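Local coordinates for kallistatin (Homo sapiens, PDB 6F4V), which inhibits tissue kallikrein as a secreted serpin, forming a stable equimolar complex with the protease and being cleaved at its reactive site, at residues S37-M42 against M161-Y166; Q204-Y209 against N263-L268; K315-A320 against A334-I339. All blocks are in the same frame, centred on the assembly; numbering follows the deposited sequence.

Contact 1. Residues S37-M42 against M161-Y166; sequences SAAYAM and MVLVNY
The amide nitrogen ND2 of N165 stands only 3.0 Å from the backbone N of A39, yet both are donors and no hydrogen bond joins the segments. The small side chains of A38 and A39 permit the approach, ND2 of N165 lying 3.5 Å from A39 CB; hydrogen bonds of the amide just outside the two segments hold it there. Its OD1 is bonded to the hydroxyl of S35, earlier on helix 33-44, and a short polar residue suits a strand position facing the helix backbone. The rest of the contact is apolar. L163 reaches toward the helix with CG trans to its own N (chi1 176°), which brings CD2 to 3.8 Å from A39 CB and sets both branches alongside A39 O. M42 runs past L163 in the reverse sense and bends at chi3 (76°) to lay its methyl against the leucine, though the modelled spacing there is too short to be trusted. With an alanine here in place of L163 both branches would go, which would probably open a gap beside A39, between helix and strand. The axes of 37-42 and 161-166 approach to 8.3 Å at 148°, nearer antiparallel than parallel. In this buried serpin shutter region helix 33-44 packs on the large sheet, M42 also touches helix 107-117, and strands 89-100 and 328-340 flank strand 159-172.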
loop_
_atom_site.group_PDB
_atom_site.type_symbol
_atom_site.label_atom_id
_atom_site.label_comp_id
_atom_site.label_asym_id
_atom_site.label_seq_id
_atom_site.Cartn_x
_atom_site.Cartn_y
_atom_site.Cartn_z
ATOM N N SER A 37 -0.742 -6.617 -3.563
ATOM C CA SER A 37 -1.421 -7.208 -4.739
ATOM C C SER A 37 -0.425 -7.647 -5.819
ATOM O O SER A 37 -0.484 -8.785 -6.332
ATOM C CB SER A 37 -2.444 -6.224 -5.313
ATOM O OG SER A 37 -3.497 -6.043 -4.401
ATOM N N ALA A 38 0.484 -6.749 -6.193
ATOM C CA ALA A 38 1.485 -7.062 -7.205
ATOM C C ALA A 38 2.453 -8.175 -6.799
ATOM O O ALA A 38 2.824 -8.989 -7.646
ATOM C CB ALA A 38 2.273 -5.816 -7.607
ATOM N N ALA A 39 2.850 -8.209 -5.534
ATOM C CA ALA A 39 3.699 -9.311 -5.021
ATOM C C ALA A 39 3.012 -10.669 -5.164
ATOM O O ALA A 39 3.586 -11.649 -5.666
ATOM C CB ALA A 39 4.102 -9.056 -3.576
ATOM N N TYR A 40 1.780 -10.718 -4.709
ATOM C CA TYR A 40 1.029 -11.975 -4.719
ATOM C C TYR A 40 0.577 -12.394 -6.114
ATOM O O TYR A 40 0.600 -13.580 -6.442
ATOM C CB TYR A 40 -0.096 -11.917 -3.691
ATOM C CG TYR A 40 0.419 -12.162 -2.287
ATOM C CD1 TYR A 40 1.240 -11.243 -1.627
ATOM C CD2 TYR A 40 0.131 -13.343 -1.623
ATOM C CE1 TYR A 40 1.726 -11.483 -0.351
ATOM C CE2 TYR A 40 0.589 -13.575 -0.343
ATOM C CZ TYR A 40 1.394 -12.669 0.287
ATOM O OH TYR A 40 1.850 -12.975 1.539
ATOM N N ALA A 41 0.243 -11.427 -6.969
ATOM C CA ALA A 41 -0.040 -11.758 -8.364
ATOM C C ALA A 41 1.216 -12.316 -9.063
ATOM O O ALA A 41 1.153 -13.354 -9.771
ATOM C CB ALA A 41 -0.585 -10.554 -9.093
ATOM N N MET A 42 2.362 -11.714 -8.792
ATOM C CA MET A 42 3.612 -12.262 -9.324
ATOM C C MET A 42 3.902 -13.697 -8.827
ATOM O O MET A 42 4.248 -14.575 -9.633
ATOM C CB MET A 42 4.774 -11.340 -8.991
ATOM C CG MET A 42 6.088 -11.789 -9.629
ATOM S SD MET A 42 7.364 -10.539 -9.380
ATOM C CE MET A 42 7.800 -10.744 -7.742
ATOM N N MET A 161 13.826 -19.402 -2.034
ATOM C CA MET A 161 13.530 -18.207 -2.821
ATOM C C MET A 161 12.828 -17.175 -1.953
ATOM O O MET A 161 11.995 -17.517 -1.134
ATOM C CB MET A 161 12.647 -18.555 -4.037
ATOM C CG MET A 161 12.369 -17.389 -4.968
ATOM S SD MET A 161 11.151 -17.805 -6.235
ATOM C CE MET A 161 9.644 -17.280 -5.410
ATOM N N VAL A 162 13.175 -15.910 -2.156
ATOM C CA VAL A 162 12.415 -14.823 -1.574
ATOM C C VAL A 162 12.020 -13.883 -2.705
ATOM O O VAL A 162 12.875 -13.407 -3.460
ATOM C CB VAL A 162 13.204 -14.069 -0.499
ATOM C CG1 VAL A 162 12.392 -12.886 0.020
ATOM C CG2 VAL A 162 13.559 -14.996 0.637
ATOM N N LEU A 163 10.714 -13.660 -2.820
ATOM C CA LEU A 163 10.154 -12.682 -3.727
ATOM C C LEU A 163 10.016 -11.381 -2.967
ATOM O O LEU A 163 9.606 -11.376 -1.808
ATOM C CB LEU A 163 8.793 -13.177 -4.169
ATOM C CG LEU A 163 7.917 -12.330 -5.047
ATOM C CD1 LEU A 163 7.068 -13.269 -5.923
ATOM C CD2 LEU A 163 7.041 -11.349 -4.272
ATOM N N VAL A 164 10.359 -10.274 -3.614
ATOM C CA VAL A 164 10.097 -8.970 -3.051
ATOM C C VAL A 164 9.583 -7.999 -4.085
ATOM O O VAL A 164 9.889 -8.090 -5.289
ATOM C CB VAL A 164 11.304 -8.335 -2.319
ATOM C CG1 VAL A 164 11.922 -9.305 -1.348
ATOM C CG2 VAL A 164 12.352 -7.837 -3.290
ATOM N N ASN A 165 8.788 -7.050 -3.617
ATOM C CA ASN A 165 8.608 -5.853 -4.404
ATOM C C ASN A 165 8.604 -4.640 -3.534
ATOM O O ASN A 165 8.578 -4.743 -2.308
ATOM C CB ASN A 165 7.379 -5.948 -5.270
ATOM C CG ASN A 165 6.102 -5.737 -4.529
ATOM O OD1 ASN A 165 6.086 -5.244 -3.423
ATOM N ND2 ASN A 165 5.000 -6.097 -5.167
ATOM N N TYR A 166 8.663 -3.491 -4.170
ATOM C CA TYR A 166 8.700 -2.228 -3.424
ATOM C C TYR A 166 7.989 -1.162 -4.245
ATOM O O TYR A 166 7.849 -1.283 -5.486
ATOM C CB TYR A 166 10.156 -1.814 -3.115
ATOM C CG TYR A 166 10.885 -1.494 -4.389
ATOM C CD1 TYR A 166 10.816 -0.205 -4.954
ATOM C CD2 TYR A 166 11.589 -2.486 -5.073
ATOM C CE1 TYR A 166 11.445 0.080 -6.162
ATOM C CE2 TYR A 166 12.224 -2.205 -6.261
ATOM C CZ TYR A 166 12.164 -0.927 -6.796
ATOM O OH TYR A 166 12.783 -0.671 -8.004
#

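Contact 2. Residues Q204-Y209 against N263-L268; sequences QEHHWY and NFYKKL
H206 and W208 both meet Y265, forming an aromatic cluster. H206 CB sits over one face of the tyrosine ring, 3.6 Å from its centroid. Y265 CB, in turn, lies over the six-membered ring of W208, 3.8 Å from the centroid and almost on the normal, while CD1 covers the same indole nearer its rim; the two ring systems are inclined, at 42° for the five-membered ring. One face of the H206 imidazole is covered by the peptide between K266 and K267, and Y265 O lies at its edge. On Y209, L268 CD1 packs over one face, 3.7 Å from the centroid, while K266 O and K267 O approach the ring edge.

The backbones form an antiparallel ladder at the edge of serpin sheet B, where strand 265-267 is the outermost strand of this chain. H207 and K266 are a hydrogen-bonded pair, H207 N to K266 O at 2.8 Å; H206/K267 and W208/Y265 on either side are non-hydrogen-bonded pairs. L268 N to E205 O at 3.3 Å and Y209 N to F264 O at 3.0 Å carry the ladder on. Y209, its CG between backbone N and carbonyl carbon (chi1 67°), turns its ring toward the partner strand. Y209 OH donates to K267 O at 2.8 Å, a side-chain bond across the strands, and is also hydrogen-bonded to a polar side chain of another chain, whose backbone packs on Y209 and L268. Y265 OH and H206 O bind K175, H207 NE2 binds Q202, and R221 makes a cation-pi contact with W208. Water 1 bridges E205 N and L268 O. F264, whose O takes the Y209 N-H, brings its side chain to about 4 Å from a bound sulfated glucopyranoside, as one residue of the glycan pocket.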
loop_
_atom_site.group_PDB
_atom_site.type_symbol
_atom_site.label_atom_id
_atom_site.label_comp_id
_atom_site.label_asym_id
_atom_site.label_seq_id
_atom_site.Cartn_x
_atom_site.Cartn_y
_atom_site.Cartn_z
ATOM N N GLN A 204 -5.203 30.599 2.286
ATOM C CA GLN A 204 -5.465 31.469 1.130
ATOM C C GLN A 204 -5.964 30.715 -0.087
ATOM O O GLN A 204 -6.445 31.340 -1.039
ATOM C CB GLN A 204 -4.218 32.305 0.773
ATOM C CG GLN A 204 -3.509 32.995 1.948
ATOM C CD GLN A 204 -4.318 34.077 2.651
ATOM O OE1 GLN A 204 -3.857 35.204 2.773
ATOM N NE2 GLN A 204 -5.500 33.738 3.143
ATOM N N GLU A 205 -5.884 29.381 -0.066
ATOM C CA GLU A 205 -6.165 28.590 -1.254
ATOM C C GLU A 205 -7.580 28.035 -1.239
ATOM O O GLU A 205 -8.163 27.855 -0.180
ATOM C CB GLU A 205 -5.202 27.421 -1.337
ATOM C CG GLU A 205 -3.744 27.815 -1.392
ATOM C CD GLU A 205 -3.420 28.587 -2.647
ATOM O OE1 GLU A 205 -3.669 28.053 -3.751
ATOM O OE2 GLU A 205 -2.935 29.728 -2.519
ATOM N N HIS A 206 -8.118 27.785 -2.430
ATOM C CA HIS A 206 -9.323 26.962 -2.574
ATOM C C HIS A 206 -8.894 25.508 -2.498
ATOM O O HIS A 206 -7.827 25.164 -2.979
ATOM C CB HIS A 206 -10.029 27.213 -3.895
ATOM C CG HIS A 206 -10.886 28.446 -3.901
ATOM N ND1 HIS A 206 -10.444 29.662 -3.428
ATOM C CD2 HIS A 206 -12.161 28.646 -4.320
ATOM C CE1 HIS A 206 -11.415 30.556 -3.539
ATOM N NE2 HIS A 206 -12.465 29.966 -4.083
ATOM N N HIS A 207 -9.741 24.677 -1.903
ATOM C CA HIS A 207 -9.524 23.236 -1.829
ATOM C C HIS A 207 -10.798 22.478 -2.161
ATOM O O HIS A 207 -11.894 23.043 -2.066
ATOM C CB HIS A 207 -9.081 22.889 -0.406
ATOM C CG HIS A 207 -7.641 23.158 -0.156
ATOM N ND1 HIS A 207 -6.650 22.274 -0.525
ATOM C CD2 HIS A 207 -7.018 24.232 0.385
ATOM C CE1 HIS A 207 -5.478 22.783 -0.200
ATOM N NE2 HIS A 207 -5.673 23.966 0.359
ATOM N N TRP A 208 -10.642 21.197 -2.529
ATOM C CA TRP A 208 -11.752 20.308 -2.825
ATOM C C TRP A 208 -12.090 19.612 -1.530
ATOM O O TRP A 208 -11.286 18.789 -1.046
ATOM C CB TRP A 208 -11.346 19.286 -3.884
ATOM C CG TRP A 208 -11.114 19.871 -5.200
ATOM C CD1 TRP A 208 -9.919 20.259 -5.744
ATOM C CD2 TRP A 208 -12.106 20.129 -6.179
ATOM N NE1 TRP A 208 -10.117 20.744 -7.018
ATOM C CE2 TRP A 208 -11.454 20.672 -7.308
ATOM C CE3 TRP A 208 -13.490 19.947 -6.217
ATOM C CZ2 TRP A 208 -12.154 21.057 -8.469
ATOM C CZ3 TRP A 208 -14.180 20.319 -7.381
ATOM C CH2 TRP A 208 -13.510 20.845 -8.482
ATOM N N TYR A 209 -13.221 19.973 -0.921
ATOM C CA TYR A 209 -13.652 19.326 0.323
ATOM C C TYR A 209 -15.161 19.349 0.496
ATOM O O TYR A 209 -15.859 20.150 -0.121
ATOM C CB TYR A 209 -12.962 19.941 1.563
ATOM C CG TYR A 209 -13.372 21.383 1.848
ATOM C CD1 TYR A 209 -12.873 22.431 1.077
ATOM C CD2 TYR A 209 -14.264 21.687 2.882
ATOM C CE1 TYR A 209 -13.247 23.743 1.328
ATOM C CE2 TYR A 209 -14.654 22.994 3.138
ATOM C CZ TYR A 209 -14.136 24.019 2.348
ATOM O OH TYR A 209 -14.489 25.314 2.603
ATOM N N ASN A 263 -18.946 23.341 -6.943
ATOM C CA ASN A 263 -19.485 23.804 -5.660
ATOM C C ASN A 263 -18.789 23.224 -4.421
ATOM O O ASN A 263 -18.975 23.748 -3.326
ATOM C CB ASN A 263 -20.994 23.623 -5.560
ATOM C CG ASN A 263 -21.387 22.245 -5.190
ATOM O OD1 ASN A 263 -21.741 21.982 -4.029
ATOM N ND2 ASN A 263 -21.323 21.327 -6.159
ATOM N N PHE A 264 -17.969 22.178 -4.590
ATOM C CA PHE A 264 -17.136 21.684 -3.491
ATOM C C PHE A 264 -15.690 22.180 -3.556
ATOM O O PHE A 264 -14.833 21.693 -2.833
ATOM C CB PHE A 264 -17.250 20.152 -3.414
ATOM C CG PHE A 264 -18.624 19.685 -3.013
ATOM C CD1 PHE A 264 -19.076 19.869 -1.713
ATOM C CD2 PHE A 264 -19.468 19.075 -3.919
ATOM C CE1 PHE A 264 -20.355 19.456 -1.335
ATOM C CE2 PHE A 264 -20.746 18.661 -3.555
ATOM C CZ PHE A 264 -21.187 18.842 -2.255
ATOM N N TYR A 265 -15.427 23.198 -4.381
ATOM C CA TYR A 265 -14.121 23.835 -4.462
ATOM C C TYR A 265 -14.277 25.217 -3.869
ATOM O O TYR A 265 -14.827 26.108 -4.507
ATOM C CB TYR A 265 -13.655 23.877 -5.904
ATOM C CG TYR A 265 -12.261 24.393 -6.135
ATOM C CD1 TYR A 265 -11.149 23.631 -5.773
ATOM C CD2 TYR A 265 -12.041 25.628 -6.778
ATOM C CE1 TYR A 265 -9.860 24.084 -6.007
ATOM C CE2 TYR A 265 -10.752 26.093 -7.022
ATOM C CZ TYR A 265 -9.663 25.309 -6.632
ATOM O OH TYR A 265 -8.391 25.743 -6.858
ATOM N N LYS A 266 -13.833 25.368 -2.628
ATOM C CA LYS A 266 -14.072 26.575 -1.840
ATOM C C LYS A 266 -12.809 26.968 -1.102
ATOM O O LYS A 266 -11.915 26.128 -0.883
ATOM C CB LYS A 266 -15.179 26.340 -0.811
ATOM C CG LYS A 266 -16.555 26.005 -1.385
ATOM C CD LYS A 266 -17.187 27.234 -2.040
ATOM C CE LYS A 266 -18.508 26.907 -2.728
ATOM N NZ LYS A 266 -19.451 26.263 -1.775
ATOM N N LYS A 267 -12.749 28.234 -0.670
ATOM C CA LYS A 267 -11.674 28.670 0.222
ATOM C C LYS A 267 -11.736 27.820 1.494
ATOM O O LYS A 267 -12.809 27.405 1.956
ATOM C CB LYS A 267 -11.697 30.186 0.539
ATOM C CG LYS A 267 -10.391 30.664 1.191
ATOM C CD LYS A 267 -10.234 32.191 1.296
ATOM C CE LYS A 267 -9.355 32.773 0.183
ATOM N NZ LYS A 267 -8.872 34.163 0.469
ATOM N N LEU A 268 -10.559 27.474 1.987
ATOM C CA LEU A 268 -10.448 26.641 3.155
ATOM C C LEU A 268 -9.333 27.114 4.060
ATOM O O LEU A 268 -8.218 27.354 3.607
ATOM C CB LEU A 268 -10.149 25.215 2.733
ATOM C CG LEU A 268 -9.949 24.184 3.831
ATOM C CD1 LEU A 268 -11.246 23.966 4.555
ATOM C CD2 LEU A 268 -9.467 22.857 3.248
HETATM O O HOH W 1 -5.974 27.185 2.040
#

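Contact 3. Residues K315-A320 against A334-I339; sequences KSFHKA and ATSFAI
Strands 312-324 and 328-340 form an antiparallel hairpin within serpin sheet A; with 328-340 lying between 159-172 and 312-324 and the chain ending just after it, the pairing is consistent with a cleaved reactive loop inserted as a strand. K319 and A334 are a hydrogen-bonded pair, K319 N to A334 O at 3.1 Å and A334 N to K319 O at 2.9 Å; H318 and T335 follow as a non-hydrogen-bonded pair. There the side chains take over: H318 ND1 and T335 OG1 share a hydrogen bond of 2.8 Å at the edge of the imidazole, which CG, trans to the backbone N (chi1 -176°), carries across to the threonine. T335 OG1 is also bonded to S35 OG on helix 33-44. H318 NE2 meets S32 N, so both ring nitrogens are engaged and the ring is fixed in rotation.

Serines suit the far end, where a short hydroxyl can reach backbone. S316 OG donates to S336 O at 2.7 Å and also bonds Y40. S336 OG accepts from F317 N at 3.2 Å, supplementing a weak bond from the same N to S336 O, and is hydrogen-bonded to water 2, which donates to K315 O. S336 N bonds F317 O at 2.9 Å, and A338 N closes the ladder on K315 O.

Helix 33-44 packs on the face bearing H318, T335 and F337, whereas A334, F317 and K319 meet the loop around V149 to S153. Strand 269-282 lies beyond 312-324.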
loop_
_atom_site.group_PDB
_atom_site.type_symbol
_atom_site.label_atom_id
_atom_site.label_comp_id
_atom_site.label_asym_id
_atom_site.label_seq_id
_atom_site.Cartn_x
_atom_site.Cartn_y
_atom_site.Cartn_z
ATOM N N LYS A 315 7.660 -17.248 5.464
ATOM C CA LYS A 315 7.221 -15.975 6.015
ATOM C C LYS A 315 6.952 -14.970 4.892
ATOM O O LYS A 315 7.601 -15.009 3.843
ATOM C CB LYS A 315 8.288 -15.392 6.956
ATOM C CG LYS A 315 8.584 -16.197 8.234
ATOM C CD LYS A 315 7.370 -16.477 9.115
ATOM C CE LYS A 315 6.931 -15.230 9.878
ATOM N NZ LYS A 315 5.687 -15.459 10.654
ATOM N N SER A 316 6.038 -14.045 5.159
ATOM C CA SER A 316 5.727 -12.923 4.247
ATOM C C SER A 316 5.499 -11.653 5.048
ATOM O O SER A 316 4.636 -11.621 5.953
ATOM C CB SER A 316 4.480 -13.225 3.381
ATOM O OG SER A 316 4.144 -12.136 2.507
ATOM N N PHE A 317 6.294 -10.615 4.751
ATOM C CA PHE A 317 6.238 -9.358 5.497
ATOM C C PHE A 317 5.807 -8.216 4.617
ATOM O O PHE A 317 6.006 -8.246 3.397
ATOM C CB PHE A 317 7.602 -9.049 6.124
ATOM C CG PHE A 317 8.078 -10.124 7.048
ATOM C CD1 PHE A 317 7.504 -10.269 8.326
ATOM C CD2 PHE A 317 9.050 -11.023 6.642
ATOM C CE1 PHE A 317 7.937 -11.271 9.196
ATOM C CE2 PHE A 317 9.471 -12.043 7.507
ATOM C CZ PHE A 317 8.917 -12.160 8.768
ATOM N N HIS A 318 5.196 -7.220 5.231
ATOM C CA HIS A 318 4.905 -5.961 4.562
ATOM C C HIS A 318 5.228 -4.809 5.516
ATOM O O HIS A 318 4.810 -4.836 6.666
ATOM C CB HIS A 318 3.429 -5.867 4.154
ATOM C CG HIS A 318 3.117 -4.619 3.385
ATOM N ND1 HIS A 318 3.426 -4.485 2.052
ATOM C CD2 HIS A 318 2.549 -3.452 3.766
ATOM C CE1 HIS A 318 3.064 -3.276 1.648
ATOM N NE2 HIS A 318 2.539 -2.625 2.674
ATOM N N LYS A 319 6.017 -3.839 5.068
ATOM C CA LYS A 319 6.263 -2.630 5.822
ATOM C C LYS A 319 6.031 -1.430 4.958
ATOM O O LYS A 319 6.250 -1.471 3.738
ATOM C CB LYS A 319 7.691 -2.582 6.349
ATOM C CG LYS A 319 8.028 -3.731 7.286
ATOM C CD LYS A 319 9.484 -3.663 7.750
ATOM C CE LYS A 319 9.638 -2.933 9.067
ATOM N NZ LYS A 319 11.000 -3.143 9.660
ATOM N N ALA A 320 5.598 -0.362 5.592
ATOM C CA ALA A 320 5.292 0.861 4.883
ATOM C C ALA A 320 5.503 2.092 5.764
ATOM O O ALA A 320 5.325 2.018 6.989
ATOM C CB ALA A 320 3.878 0.833 4.368
ATOM N N ALA A 334 7.199 -2.074 1.011
ATOM C CA ALA A 334 7.701 -3.262 0.376
ATOM C C ALA A 334 7.051 -4.508 0.940
ATOM O O ALA A 334 6.560 -4.500 2.060
ATOM C CB ALA A 334 9.209 -3.318 0.545
ATOM N N THR A 335 7.069 -5.570 0.141
ATOM C CA THR A 335 6.464 -6.854 0.496
ATOM C C THR A 335 7.452 -7.941 0.161
ATOM O O THR A 335 8.051 -7.916 -0.910
ATOM C CB THR A 335 5.184 -7.091 -0.351
ATOM O OG1 THR A 335 4.270 -6.022 -0.136
ATOM C CG2 THR A 335 4.512 -8.414 -0.005
ATOM N N SER A 336 7.633 -8.881 1.086
ATOM C CA SER A 336 8.422 -10.077 0.844
ATOM C C SER A 336 7.540 -11.329 0.891
ATOM O O SER A 336 6.497 -11.348 1.567
ATOM C CB SER A 336 9.531 -10.204 1.881
ATOM O OG SER A 336 9.015 -10.532 3.146
ATOM N N PHE A 337 7.988 -12.369 0.200
ATOM C CA PHE A 337 7.371 -13.690 0.297
ATOM C C PHE A 337 8.449 -14.753 0.145
ATOM O O PHE A 337 9.052 -14.846 -0.914
ATOM C CB PHE A 337 6.308 -13.889 -0.773
ATOM C CG PHE A 337 5.419 -15.062 -0.512
ATOM C CD1 PHE A 337 5.798 -16.359 -0.837
ATOM C CD2 PHE A 337 4.223 -14.876 0.116
ATOM C CE1 PHE A 337 4.937 -17.423 -0.541
ATOM C CE2 PHE A 337 3.381 -15.928 0.394
ATOM C CZ PHE A 337 3.740 -17.197 0.079
ATOM N N ALA A 338 8.645 -15.560 1.189
ATOM C CA ALA A 338 9.677 -16.577 1.225
ATOM C C ALA A 338 9.049 -17.949 0.994
ATOM O O ALA A 338 7.931 -18.232 1.460
ATOM C CB ALA A 338 10.414 -16.522 2.556
ATOM N N ILE A 339 9.778 -18.782 0.239
ATOM C CA ILE A 339 9.350 -20.116 -0.153
ATOM C C ILE A 339 10.394 -21.075 0.379
ATOM O O ILE A 339 11.589 -20.846 0.177
ATOM C CB ILE A 339 9.350 -20.279 -1.683
ATOM C CG1 ILE A 339 8.487 -19.236 -2.366
ATOM C CG2 ILE A 339 8.915 -21.681 -2.098
ATOM C CD1 ILE A 339 7.030 -19.403 -2.094
HETATM O O HOH W 2 9.753 -13.134 3.661
#

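Contacts 1 and 3 are one buried neighbourhood: their centres are 8 Å apart, and strands 159-172 and 328-340 are bonded side by side, L163 O lying 2.8 Å from F337 N. Helix 33-44 is tied directly to contact 3 by Y40 OH, 2.6 Å from S316 OG in a probable hydrogen bond, and the Y40 ring meets F337 nearly at right angles. The helix thus packs against the strand that is probably the inserted reactive loop. Contact 2 stands apart on the opposite side of the chain's centre, about 40 Å from either by centres, with nearest atoms about 26 Å from contact 1 and 24 Å from contact 3. It alone borders the glycan pocket, through F264.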